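Local coordinates for mariner Mos1 transposase (Drosophila mauritiana, PDB 4MDB), which moves the Mos1 transposon by a cut-and-paste mechanism, as a homodimeric, metal-dependent transposase whose catalytic domain binds magnesium and the inhibitor raltegravir, at residues A[35-40]-A[70-75]; A[85-90]-A[181-186]; A[92-97]-A[131-136]; A[169-174]-A[188-193]. The protein carries 1 engineered substitution. All blocks are in the same frame, centred on the assembly; numbering follows the deposited sequence.

Contact 1: residues A[35-40]-A[70-75]. With MG (magnesium ion), chain D; MG (magnesium ion), chain C; RLT (N-(4-fluorobenzyl)-5-hydroxy-1-methyl-2-(1-methyl-1-{[(5-methyl-1,3,4-oxadiazol-2-yl)carbonyl]amino}ethyl)-6-oxo-1,6-di hydropyrimidine-4-carboxamide), chain B.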
# COMPACT_ATOMS: atom_id res chain seq x y z
N GLY A 35 1.55 -0.27 1.19
CA GLY A 35 0.72 0.71 1.88
C GLY A 35 0.34 1.85 1.01
O GLY A 35 0.90 2.06 -0.09
N ASP A 36 -0.59 2.61 1.52
CA ASP A 36 -1.15 3.76 0.73
C ASP A 36 -2.08 4.54 1.70
O ASP A 36 -2.50 4.07 2.77
CB ASP A 36 -1.99 3.25 -0.44
CG ASP A 36 -2.35 4.32 -1.46
OD1 ASP A 36 -1.53 5.23 -1.64
OD2 ASP A 36 -3.47 4.10 -2.03
N GLU A 37 -2.42 5.76 1.25
CA GLU A 37 -3.27 6.70 1.96
C GLU A 37 -4.63 6.79 1.28
O GLU A 37 -4.73 6.74 0.05
CB GLU A 37 -2.58 8.08 1.91
CG GLU A 37 -1.24 8.16 2.60
CD GLU A 37 -0.00 7.93 1.70
OE1 GLU A 37 1.13 8.34 2.12
OE2 GLU A 37 -0.18 7.35 0.59
N LYS A 38 -5.67 6.97 2.06
CA LYS A 38 -7.05 7.23 1.56
C LYS A 38 -7.80 8.17 2.51
O LYS A 38 -7.71 8.02 3.71
CB LYS A 38 -7.81 5.92 1.47
CG LYS A 38 -9.28 5.99 1.13
CD LYS A 38 -9.85 4.63 0.82
CE LYS A 38 -11.34 4.66 0.49
NZ LYS A 38 -11.61 5.51 -0.71
N TRP A 39 -8.56 9.12 1.97
CA TRP A 39 -9.41 9.95 2.77
C TRP A 39 -10.65 9.22 3.23
O TRP A 39 -11.27 8.51 2.45
CB TRP A 39 -9.87 11.19 1.93
CG TRP A 39 -8.86 12.25 1.60
CD1 TRP A 39 -8.40 12.58 0.34
CD2 TRP A 39 -8.24 13.16 2.51
NE1 TRP A 39 -7.51 13.64 0.43
CE2 TRP A 39 -7.39 14.02 1.75
CE3 TRP A 39 -8.28 13.33 3.91
CZ2 TRP A 39 -6.63 15.04 2.34
CZ3 TRP A 39 -7.49 14.34 4.51
CH2 TRP A 39 -6.69 15.19 3.72
N ILE A 40 -11.05 9.45 4.48
CA ILE A 40 -12.28 8.94 5.02
C ILE A 40 -13.01 10.20 5.58
O ILE A 40 -12.38 11.07 6.21
CB ILE A 40 -12.12 7.91 6.15
CG1 ILE A 40 -11.25 6.71 5.67
CG2 ILE A 40 -13.54 7.55 6.63
CD1 ILE A 40 -11.01 5.72 6.78
N LYS A 70 -12.74 15.50 6.98
CA LYS A 70 -12.11 14.25 6.54
C LYS A 70 -10.82 14.00 7.25
O LYS A 70 -10.11 14.92 7.64
CB LYS A 70 -11.94 14.28 5.04
CG LYS A 70 -11.08 15.43 4.58
CD LYS A 70 -11.01 15.55 3.07
CE LYS A 70 -10.05 16.64 2.65
NZ LYS A 70 -9.69 16.42 1.24
N THR A 71 -10.47 12.71 7.37
CA THR A 71 -9.27 12.26 8.00
C THR A 71 -8.57 11.30 7.01
O THR A 71 -9.21 10.57 6.31
CB THR A 71 -9.56 11.52 9.33
OG1 THR A 71 -8.37 10.92 9.84
CG2 THR A 71 -10.65 10.46 9.15
N MET A 72 -7.27 11.37 6.97
CA MET A 72 -6.51 10.50 6.11
C MET A 72 -6.15 9.23 6.86
O MET A 72 -5.54 9.25 7.94
CB MET A 72 -5.26 11.20 5.65
CG MET A 72 -4.65 10.55 4.44
SD MET A 72 -3.24 11.42 3.75
CE MET A 72 -4.13 12.88 3.23
N LEU A 73 -6.50 8.13 6.23
CA LEU A 73 -6.04 6.80 6.66
C LEU A 73 -4.73 6.55 5.93
O LEU A 73 -4.68 6.64 4.67
CB LEU A 73 -7.03 5.74 6.36
CG LEU A 73 -6.66 4.28 6.50
CD1 LEU A 73 -6.36 3.90 7.93
CD2 LEU A 73 -7.75 3.46 5.95
N CYS A 74 -3.73 6.12 6.69
CA CYS A 74 -2.43 5.71 6.14
C CYS A 74 -2.24 4.30 6.66
O CYS A 74 -2.16 4.11 7.86
CB CYS A 74 -1.35 6.59 6.66
SG CYS A 74 -1.66 8.38 6.40
N VAL A 75 -2.14 3.33 5.78
CA VAL A 75 -2.09 1.96 6.30
C VAL A 75 -1.06 1.16 5.53
O VAL A 75 -0.90 1.31 4.32
CB VAL A 75 -3.51 1.30 6.21
CG1 VAL A 75 -4.05 1.35 4.78
CG2 VAL A 75 -3.51 -0.14 6.62
MG MG D . -1.63 6.79 -3.00
MG MG C . -4.56 4.71 -3.50
CAA RLT B . 1.26 10.19 -11.02
CAB RLT B . -6.77 6.31 -7.20
CAC RLT B . -5.63 7.78 -9.63
CAD RLT B . -6.57 9.62 -7.82
OAE RLT B . -1.49 8.33 -4.34
OAF RLT B . -2.64 8.10 -9.44
OAG RLT B . -5.57 5.34 -5.25
OAH RLT B . -3.27 6.15 -4.16
FAI RLT B . 3.34 10.23 -9.31
CAJ RLT B . 1.82 9.25 -7.74
CAK RLT B . 1.85 11.62 -8.05
CAL RLT B . 0.79 9.40 -6.79
CAM RLT B . 0.82 11.77 -7.11
CAN RLT B . -0.84 10.88 -5.47
NAO RLT B . -0.62 11.92 -10.26
NAP RLT B . -1.92 11.65 -9.76
NAQ RLT B . -3.76 8.68 -6.92
NAR RLT B . -1.92 9.98 -5.88
NAS RLT B . -4.25 9.73 -8.96
OAT RLT B . -0.87 9.68 -10.18
CAU RLT B . -2.05 8.75 -5.32
CAV RLT B . -3.02 9.28 -9.34
CAW RLT B . -0.05 10.70 -10.50
CAX RLT B . 2.36 10.37 -8.38
CAY RLT B . 0.28 10.68 -6.46
CAZ RLT B . -3.76 6.90 -5.16
CBA RLT B . -2.00 10.29 -9.71
CBB RLT B . -3.17 8.05 -5.83
CBC RLT B . -4.90 8.17 -7.45
CBD RLT B . -4.95 6.34 -5.74
NBE RLT B . -5.51 7.02 -6.83
CBF RLT B . -5.47 8.99 -8.72
O HOH W 1 -5.77 5.81 -2.28
O HOH W 2 -0.14 7.80 -1.96
O HOH W 3 -2.96 7.83 -1.76
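Trp-39 lays its indole between two side chains of the neighbouring strand. Lys-70 runs along one face: its CE sits almost squarely above the six-membered ring, 3.6 Å from the centroid, and NZ makes a cation-pi contact 3.7 Å from the centroid of the five-membered ring. Over the opposite face, in one of its two conformations, Met-72 brings CE to 3.4 Å from Trp-39 CZ2, while its sulfur stands higher above the ring in a Met-aromatic contact. The strands are antiparallel, with six backbone bonds through the pairs Asp-36/Val-75, Lys-38/Leu-73 and Ile-40/Thr-71. They belong to the RNase H-like sheet of the catalytic domain, and the other sheet face, bearing Asp-36 and Ile-40, looks to helices 162-175 and 183-196. Asp-36, of the DDD motif, swings CG opposite its backbone N (chi1 -168°) and bridges two magnesium ions, OD1 at 2.1 Å from one and OD2 at 1.9 Å from the other. Asp-129 also binds the first ion and Asp-164 the second, while raltegravir OAH joins both. Glu-37 OE2 accepts a hydrogen bond from a water of the first ion, 2.6 Å from OE2 to the water oxygen, and OE1 is hydrogen-bonded to His-134 NE2.

Contact 2: residues A[85-90]-A[181-186]. Unlike the reference sequence in segment 85-90: Pro-90 (reference Arg).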
# COMPACT_ATOMS: atom_id res chain seq x y z
N TYR A 85 -1.28 1.21 11.12
CA TYR A 85 -1.95 2.35 10.44
C TYR A 85 -2.05 3.57 11.32
O TYR A 85 -1.96 3.48 12.56
CB TYR A 85 -3.33 1.94 9.93
CG TYR A 85 -4.46 1.90 10.96
CD1 TYR A 85 -4.75 0.74 11.67
CD2 TYR A 85 -5.26 3.03 11.18
CE1 TYR A 85 -5.79 0.70 12.60
CE2 TYR A 85 -6.28 3.01 12.13
CZ TYR A 85 -6.56 1.85 12.81
OH TYR A 85 -7.56 1.84 13.75
N GLU A 86 -2.18 4.70 10.65
CA GLU A 86 -2.49 5.99 11.33
C GLU A 86 -3.69 6.63 10.69
O GLU A 86 -3.90 6.54 9.47
CB GLU A 86 -1.28 6.91 11.28
CG GLU A 86 -0.07 6.46 12.06
CD GLU A 86 1.07 7.44 12.02
OE1 GLU A 86 0.88 8.55 11.43
OE2 GLU A 86 2.21 7.10 12.47
N LEU A 87 -4.51 7.27 11.54
CA LEU A 87 -5.61 8.08 11.07
C LEU A 87 -5.23 9.51 11.49
O LEU A 87 -4.92 9.82 12.69
CB LEU A 87 -6.90 7.56 11.65
CG LEU A 87 -8.21 8.14 11.12
CD1 LEU A 87 -8.59 7.66 9.71
CD2 LEU A 87 -9.33 7.89 12.09
N LEU A 88 -5.07 10.36 10.51
CA LEU A 88 -4.53 11.69 10.77
C LEU A 88 -5.68 12.56 11.31
O LEU A 88 -6.86 12.31 11.06
CB LEU A 88 -3.87 12.30 9.54
CG LEU A 88 -2.37 12.15 9.23
CD1 LEU A 88 -1.72 10.88 9.70
CD2 LEU A 88 -1.99 12.42 7.77
N LYS A 89 -5.29 13.60 12.04
CA LYS A 89 -6.25 14.53 12.58
C LYS A 89 -6.92 15.25 11.43
O LYS A 89 -6.29 15.52 10.39
CB LYS A 89 -5.58 15.46 13.57
CG LYS A 89 -5.03 14.69 14.77
CD LYS A 89 -5.33 15.36 16.10
CE LYS A 89 -4.59 16.69 16.25
NZ LYS A 89 -3.11 16.52 16.23
N PRO A 90 -8.21 15.54 11.59
CA PRO A 90 -9.01 16.01 10.47
C PRO A 90 -8.37 17.11 9.64
O PRO A 90 -7.81 18.06 10.19
CB PRO A 90 -10.30 16.46 11.15
CG PRO A 90 -10.46 15.46 12.25
CD PRO A 90 -9.06 15.10 12.70
N ASP A 181 -19.23 9.99 12.93
CA ASP A 181 -19.56 11.08 13.82
C ASP A 181 -18.29 11.69 14.31
O ASP A 181 -18.18 12.89 14.45
CB ASP A 181 -20.35 10.52 15.02
CG ASP A 181 -21.30 11.51 15.62
OD1 ASP A 181 -21.92 12.30 14.87
OD2 ASP A 181 -21.45 11.47 16.86
N SER A 182 -17.33 10.83 14.61
CA SER A 182 -16.12 11.26 15.27
C SER A 182 -14.89 10.60 14.66
O SER A 182 -14.95 9.51 14.07
CB SER A 182 -16.18 10.93 16.77
OG SER A 182 -16.18 9.53 17.02
N TYR A 183 -13.78 11.26 14.82
CA TYR A 183 -12.54 10.69 14.44
C TYR A 183 -12.44 9.26 15.09
O TYR A 183 -12.01 8.30 14.43
CB TYR A 183 -11.41 11.68 14.77
CG TYR A 183 -10.08 11.05 14.77
CD1 TYR A 183 -9.73 10.17 15.80
CD2 TYR A 183 -9.14 11.31 13.76
CE1 TYR A 183 -8.49 9.56 15.83
CE2 TYR A 183 -7.88 10.73 13.81
CZ TYR A 183 -7.58 9.83 14.83
OH TYR A 183 -6.36 9.19 14.92
N GLU A 184 -12.94 9.08 16.33
CA GLU A 184 -12.76 7.77 16.99
C GLU A 184 -13.79 6.70 16.61
O GLU A 184 -13.57 5.51 16.85
CB GLU A 184 -12.59 7.91 18.52
CG GLU A 184 -13.27 9.10 19.16
CD GLU A 184 -12.57 10.41 18.87
OE1 GLU A 184 -11.34 10.50 19.09
OE2 GLU A 184 -13.27 11.36 18.44
N SER A 185 -14.89 7.07 15.99
CA SER A 185 -15.77 6.06 15.44
C SER A 185 -15.03 5.45 14.24
O SER A 185 -15.08 4.25 14.03
CB SER A 185 -17.14 6.57 15.01
OG SER A 185 -17.04 7.83 14.37
N VAL A 186 -14.37 6.31 13.46
CA VAL A 186 -13.59 5.78 12.32
C VAL A 186 -12.54 4.77 12.79
O VAL A 186 -12.45 3.66 12.26
CB VAL A 186 -12.96 6.92 11.52
CG1 VAL A 186 -12.16 6.39 10.31
CG2 VAL A 186 -13.99 7.91 11.03
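The Tyr-183 ring takes Leu-87 on one face and two backbone carbonyl oxygens at its edge. Leu-87 CD2 stands 3.8 Å from the ring centroid, 17° off the normal, a CH-pi contact displaced toward the rim on the CE2 side. In the ring plane lie Leu-87 O and Leu-88 O, the latter 3.3 Å from Tyr-183 CE2, while Pro-90 CD comes in obliquely at 3.9 Å from Tyr-183 CD2. Pro-90 replaces the arginine of the reference sequence. The ring reaches this place because CG lies opposite the backbone N (chi1 164°), sending the phenol outward from the first turn of its helix toward the end of the strand. There the hydroxyl donates to Leu-87 O over 2.7 Å, approaching from above the carbonyl plane, 38° out of it, so no lone-pair direction is used. One residue thus meets the tyrosine twice, by its backbone oxygen and by its side chain. Leu-87 also reaches Val-186, with CD2 3.7 Å from Val-186 CG1. Just before the helix Ser-182 is the N-cap, its OG accepting from Ser-185 N at 3.0 Å. In return Ser-185 OG donates to Ser-182 O across 2.7 Å, tying the first turn together. The contact joins the start of helix 183-196 to the end of edge strand 81-87, with Val-186 continuing onto Ile-40 of strand 32-42 and Leu-87 resting beside Thr-71 of strand 69-78.

Contact 3: residues A[92-97]-A[131-136]. Engineered in segment 92-97: Ala-96 (natural residue Thr). With RLT (N-(4-fluorobenzyl)-5-hydroxy-1-methyl-2-(1-methyl-1-{[(5-methyl-1,3,4-oxadiazol-2-yl)carbonyl]amino}ethyl)-6-oxo-1,6-di hydropyrimidine-4-carboxamide), chain B.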
# COMPACT_ATOMS: atom_id res chain seq x y z
N GLU A 92 -5.58 17.25 8.05
CA GLU A 92 -4.10 17.20 7.97
C GLU A 92 -3.65 16.14 6.95
O GLU A 92 -4.32 15.12 6.72
CB GLU A 92 -3.48 17.13 9.38
CG GLU A 92 -2.47 16.05 9.78
CD GLU A 92 -2.36 15.91 11.32
OE1 GLU A 92 -2.47 16.97 12.01
OE2 GLU A 92 -2.20 14.78 11.87
N THR A 93 -2.55 16.45 6.29
CA THR A 93 -2.08 15.76 5.11
C THR A 93 -0.74 15.11 5.50
O THR A 93 -0.14 15.46 6.51
CB THR A 93 -1.90 16.83 4.00
OG1 THR A 93 -2.05 16.23 2.71
CG2 THR A 93 -0.57 17.58 4.14
N VAL A 94 -0.31 14.12 4.73
CA VAL A 94 1.06 13.57 4.81
C VAL A 94 2.10 14.39 4.03
O VAL A 94 2.06 14.50 2.81
CB VAL A 94 1.08 12.16 4.22
CG1 VAL A 94 2.50 11.60 4.18
CG2 VAL A 94 0.15 11.28 5.05
N ASN A 95 3.05 14.93 4.75
CA ASN A 95 4.20 15.61 4.15
C ASN A 95 5.46 14.75 4.35
O ASN A 95 5.40 13.69 5.02
CB ASN A 95 4.39 17.00 4.75
CG ASN A 95 4.57 16.99 6.26
OD1 ASN A 95 4.93 15.99 6.86
ND2 ASN A 95 4.34 18.15 6.89
N ALA A 96 6.59 15.26 3.86
CA ALA A 96 7.87 14.55 3.97
C ALA A 96 8.22 14.09 5.43
O ALA A 96 8.58 12.89 5.66
CB ALA A 96 8.97 15.39 3.32
N ALA A 97 8.07 14.98 6.43
CA ALA A 97 8.47 14.68 7.79
C ALA A 97 7.55 13.66 8.45
O ALA A 97 7.99 12.79 9.22
CB ALA A 97 8.52 15.96 8.65
N ALA A 131 3.76 9.21 -4.76
CA ALA A 131 3.43 10.43 -4.10
C ALA A 131 4.71 11.13 -3.70
O ALA A 131 5.70 10.50 -3.31
CB ALA A 131 2.54 10.22 -2.91
N PRO A 132 4.75 12.45 -3.92
CA PRO A 132 6.02 13.18 -3.62
C PRO A 132 6.61 12.95 -2.23
O PRO A 132 7.83 12.78 -2.14
CB PRO A 132 5.63 14.67 -3.82
CG PRO A 132 4.56 14.58 -4.84
CD PRO A 132 3.75 13.30 -4.58
N SER A 133 5.81 12.89 -1.18
CA SER A 133 6.36 12.61 0.17
C SER A 133 6.97 11.24 0.28
O SER A 133 7.86 11.02 1.15
CB SER A 133 5.35 12.77 1.29
OG SER A 133 4.26 11.88 1.19
N HIS A 134 6.57 10.37 -0.62
CA HIS A 134 7.15 8.98 -0.68
C HIS A 134 8.55 8.95 -1.32
O HIS A 134 9.26 7.96 -1.19
CB HIS A 134 6.24 8.05 -1.48
CG HIS A 134 4.91 7.80 -0.85
ND1 HIS A 134 4.04 6.84 -1.33
CD2 HIS A 134 4.31 8.33 0.22
CE1 HIS A 134 2.97 6.79 -0.58
NE2 HIS A 134 3.10 7.72 0.35
N THR A 135 8.93 9.99 -2.04
CA THR A 135 10.24 9.93 -2.76
C THR A 135 11.11 11.11 -2.37
O THR A 135 12.18 11.27 -2.98
CB THR A 135 10.09 9.95 -4.30
OG1 THR A 135 9.50 11.20 -4.67
CG2 THR A 135 9.19 8.80 -4.81
N ALA A 136 10.68 11.90 -1.38
CA ALA A 136 11.50 13.06 -0.93
C ALA A 136 12.82 12.62 -0.36
O ALA A 136 12.94 11.49 0.09
CB ALA A 136 10.80 13.87 0.14
CAA RLT B . 1.26 10.19 -11.02
CAB RLT B . -6.77 6.31 -7.20
CAC RLT B . -5.63 7.78 -9.63
CAD RLT B . -6.57 9.62 -7.82
OAE RLT B . -1.49 8.33 -4.34
OAF RLT B . -2.64 8.10 -9.44
OAG RLT B . -5.57 5.34 -5.25
OAH RLT B . -3.27 6.15 -4.16
FAI RLT B . 3.34 10.23 -9.31
CAJ RLT B . 1.82 9.25 -7.74
CAK RLT B . 1.85 11.62 -8.05
CAL RLT B . 0.79 9.40 -6.79
CAM RLT B . 0.82 11.77 -7.11
CAN RLT B . -0.84 10.88 -5.47
NAO RLT B . -0.62 11.92 -10.26
NAP RLT B . -1.92 11.65 -9.76
NAQ RLT B . -3.76 8.68 -6.92
NAR RLT B . -1.92 9.98 -5.88
NAS RLT B . -4.25 9.73 -8.96
OAT RLT B . -0.87 9.68 -10.18
CAU RLT B . -2.05 8.75 -5.32
CAV RLT B . -3.02 9.28 -9.34
CAW RLT B . -0.05 10.70 -10.50
CAX RLT B . 2.36 10.37 -8.38
CAY RLT B . 0.28 10.68 -6.46
CAZ RLT B . -3.76 6.90 -5.16
CBA RLT B . -2.00 10.29 -9.71
CBB RLT B . -3.17 8.05 -5.83
CBC RLT B . -4.90 8.17 -7.45
CBD RLT B . -4.95 6.34 -5.74
NBE RLT B . -5.51 7.02 -6.83
CBF RLT B . -5.47 8.99 -8.72
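Ser-133 pushes its short side chain against the loop that leads into helix 96-113. Its hydroxyl sits between the backbone N and the carbonyl carbon (chi1 62°), which points OG at Val-94, 3.5 Å from CG1. Separately, Ser-133 CB packs on the main chain, 3.6 Å from Asn-95 C. Val-94 meets the serine halfway: with CG1 opposite the backbone N (chi1 175°), that methyl faces the hydroxyl while CG2 turns to the sulfurs of Met-72 and Cys-74 in the sheet. A second touch is made by two methyls, Ala-96 CB and Ala-136 CB, 4.0 Å apart; Ala-96 is an engineered residue in place of the natural threonine. Asn-95 is the N-cap here, its OD1 bonded to Arg-98 N. On the other segment His-134 has Ala-131 CB 3.9 Å above its ring plane, over the centre, and ND1 bonded to Asp-129 O, the backbone of a metal ligand. Ala-131 also lines the inhibitor pocket, its N 3.6 Å from raltegravir CAJ. No hydrogen bond crosses between the segments, so this surface loop and the short, weakly bonded helical turn following the metal-binding Asp-129 meet through van der Waals packing of small groups.

Contact 4: residues A[169-174]-A[188-193]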
# COMPACT_ATOMS: atom_id res chain seq x y z
N ALA A 169 -10.61 -1.12 -2.23
CA ALA A 169 -11.74 -1.57 -3.08
C ALA A 169 -12.81 -2.22 -2.18
O ALA A 169 -13.97 -1.80 -2.16
CB ALA A 169 -11.26 -2.54 -4.13
N SER A 170 -12.39 -3.15 -1.34
CA SER A 170 -13.30 -3.82 -0.36
C SER A 170 -13.80 -2.83 0.67
O SER A 170 -15.00 -2.81 0.99
CB SER A 170 -12.53 -4.90 0.38
OG SER A 170 -13.41 -5.68 1.16
N MET A 171 -12.90 -2.01 1.20
CA MET A 171 -13.21 -1.06 2.32
C MET A 171 -14.16 0.01 1.84
O MET A 171 -15.10 0.38 2.52
CB MET A 171 -11.95 -0.37 2.80
CG MET A 171 -12.10 0.37 4.13
SD MET A 171 -10.76 1.45 4.52
CE MET A 171 -9.56 0.16 4.89
N GLY A 172 -13.95 0.48 0.63
CA GLY A 172 -14.82 1.53 0.12
C GLY A 172 -16.29 1.17 0.02
O GLY A 172 -17.17 2.02 0.30
N HIS A 173 -16.59 -0.08 -0.31
CA HIS A 173 -17.98 -0.52 -0.30
C HIS A 173 -18.61 -0.50 1.07
O HIS A 173 -19.76 -0.07 1.24
CB HIS A 173 -18.13 -1.90 -0.97
CG HIS A 173 -17.56 -1.94 -2.35
ND1 HIS A 173 -17.89 -1.02 -3.33
CD2 HIS A 173 -16.64 -2.77 -2.91
CE1 HIS A 173 -17.25 -1.31 -4.44
NE2 HIS A 173 -16.48 -2.36 -4.21
N ALA A 174 -17.85 -0.91 2.08
CA ALA A 174 -18.38 -0.91 3.44
C ALA A 174 -18.49 0.52 3.97
O ALA A 174 -19.44 0.86 4.66
CB ALA A 174 -17.50 -1.73 4.33
N LYS A 188 -12.38 2.90 15.54
CA LYS A 188 -13.03 1.64 15.89
C LYS A 188 -13.58 0.86 14.70
O LYS A 188 -13.45 -0.37 14.62
CB LYS A 188 -14.21 1.86 16.85
CG LYS A 188 -14.73 0.51 17.39
CD LYS A 188 -13.87 0.05 18.58
CE LYS A 188 -13.58 -1.45 18.57
NZ LYS A 188 -14.81 -2.28 18.79
N TRP A 189 -14.25 1.55 13.79
CA TRP A 189 -14.74 0.87 12.61
C TRP A 189 -13.55 0.19 11.88
O TRP A 189 -13.63 -1.00 11.51
CB TRP A 189 -15.46 1.83 11.68
CG TRP A 189 -16.07 1.14 10.59
CD1 TRP A 189 -17.27 0.52 10.58
CD2 TRP A 189 -15.50 0.93 9.29
NE1 TRP A 189 -17.48 -0.06 9.38
CE2 TRP A 189 -16.40 0.16 8.56
CE3 TRP A 189 -14.29 1.27 8.70
CZ2 TRP A 189 -16.16 -0.23 7.26
CZ3 TRP A 189 -14.05 0.83 7.38
CH2 TRP A 189 -14.95 0.12 6.71
N LEU A 190 -12.45 0.92 11.76
CA LEU A 190 -11.27 0.30 11.05
C LEU A 190 -10.68 -0.85 11.82
O LEU A 190 -10.38 -1.88 11.25
CB LEU A 190 -10.20 1.33 10.72
CG LEU A 190 -10.53 2.43 9.75
CD1 LEU A 190 -9.56 3.54 9.95
CD2 LEU A 190 -10.47 1.94 8.33
N ASP A 191 -10.48 -0.69 13.13
CA ASP A 191 -10.03 -1.82 13.97
C ASP A 191 -10.86 -3.04 13.77
O ASP A 191 -10.31 -4.11 13.50
CB ASP A 191 -10.01 -1.44 15.47
CG ASP A 191 -8.91 -0.49 15.80
OD1 ASP A 191 -7.91 -0.41 15.03
OD2 ASP A 191 -9.05 0.22 16.84
N GLU A 192 -12.17 -2.91 13.83
CA GLU A 192 -13.05 -4.07 13.66
C GLU A 192 -13.03 -4.66 12.24
O GLU A 192 -13.05 -5.86 12.06
CB GLU A 192 -14.53 -3.77 13.98
CG GLU A 192 -14.91 -3.46 15.41
CD GLU A 192 -16.42 -3.26 15.56
OE1 GLU A 192 -17.19 -4.12 15.06
OE2 GLU A 192 -16.83 -2.24 16.17
N TRP A 193 -12.98 -3.77 11.25
CA TRP A 193 -13.12 -4.15 9.87
C TRP A 193 -11.83 -4.87 9.50
O TRP A 193 -11.86 -5.93 8.90
CB TRP A 193 -13.35 -2.89 8.97
CG TRP A 193 -13.61 -3.26 7.49
CD1 TRP A 193 -14.81 -3.64 6.91
CD2 TRP A 193 -12.63 -3.36 6.44
NE1 TRP A 193 -14.62 -3.96 5.60
CE2 TRP A 193 -13.29 -3.81 5.28
CE3 TRP A 193 -11.26 -3.16 6.38
CZ2 TRP A 193 -12.63 -3.98 4.05
CZ3 TRP A 193 -10.59 -3.40 5.17
CH2 TRP A 193 -11.29 -3.76 4.04
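Ser-170 OG is hydrogen-bonded to Lys-197 NZ and also sits at the edge of the Trp-193 indole, 3.4 Å from CZ2. Met-171 lies over a face of the same indole. Its CB is 4.0 Å from the centroid of the six-membered ring in a CH-pi contact, and the sulfur stands farther out above that face, 5.2 Å from the centroid, as a Met-aromatic contact. The methionine chain bends at its last torsion (chi3 -72°), bringing CE back to within 3.7 Å of Trp-193 CZ3. Its sulfur also touches Leu-190, 3.9 Å from CD2. Trp-189 meets the helix differently, by its edge: Met-171 CG and Ala-174 CB both lie near its plane, the alanine methyl 3.6 Å from Trp-189 CZ2. One turn apart on their helix, the two tryptophans share a chi1 near 180° and reach out side by side, and Trp-189 CH2 rises above the same Trp-193 face that Met-171 occupies. The long side chains are consistent with the wide spacing of the short helix axes, 12.2 Å at closest approach, with 128° between their directions. Met-171 and Leu-190 both touch Leu-73 of strand 69-78. The arrangement is that of two helices that pack, at a large angle to each other, on one face of an RNase H-like sheet, and helix 162-175 also supplies Asp-164 to the metal site and His-173, important for base-specific DNA binding.

How the contacts relate
Contact 1 forms the middle of the mixed sheet, and the others are built round it. Contact 2 lies about 10 Å away between centres, where strand 81-87 borders strand 69-78. Contact 4, its centre about 12 Å from that of contact 1, packs on the face that carries Asp-36, and shares helix 183-196 with contact 2; their segments alternate along the chain. Contact 3, about 13 Å from contact 1 between centres, lies by the opposite face, where Val-94 meets Met-72 and Cys-74, and is nested within the loop closed by contact 2. Contacts 3 and 4, with centres about 24 Å apart, do not touch. The metal-binding strand is thus flanked on both faces, and contacts 1 and 3 both reach raltegravir.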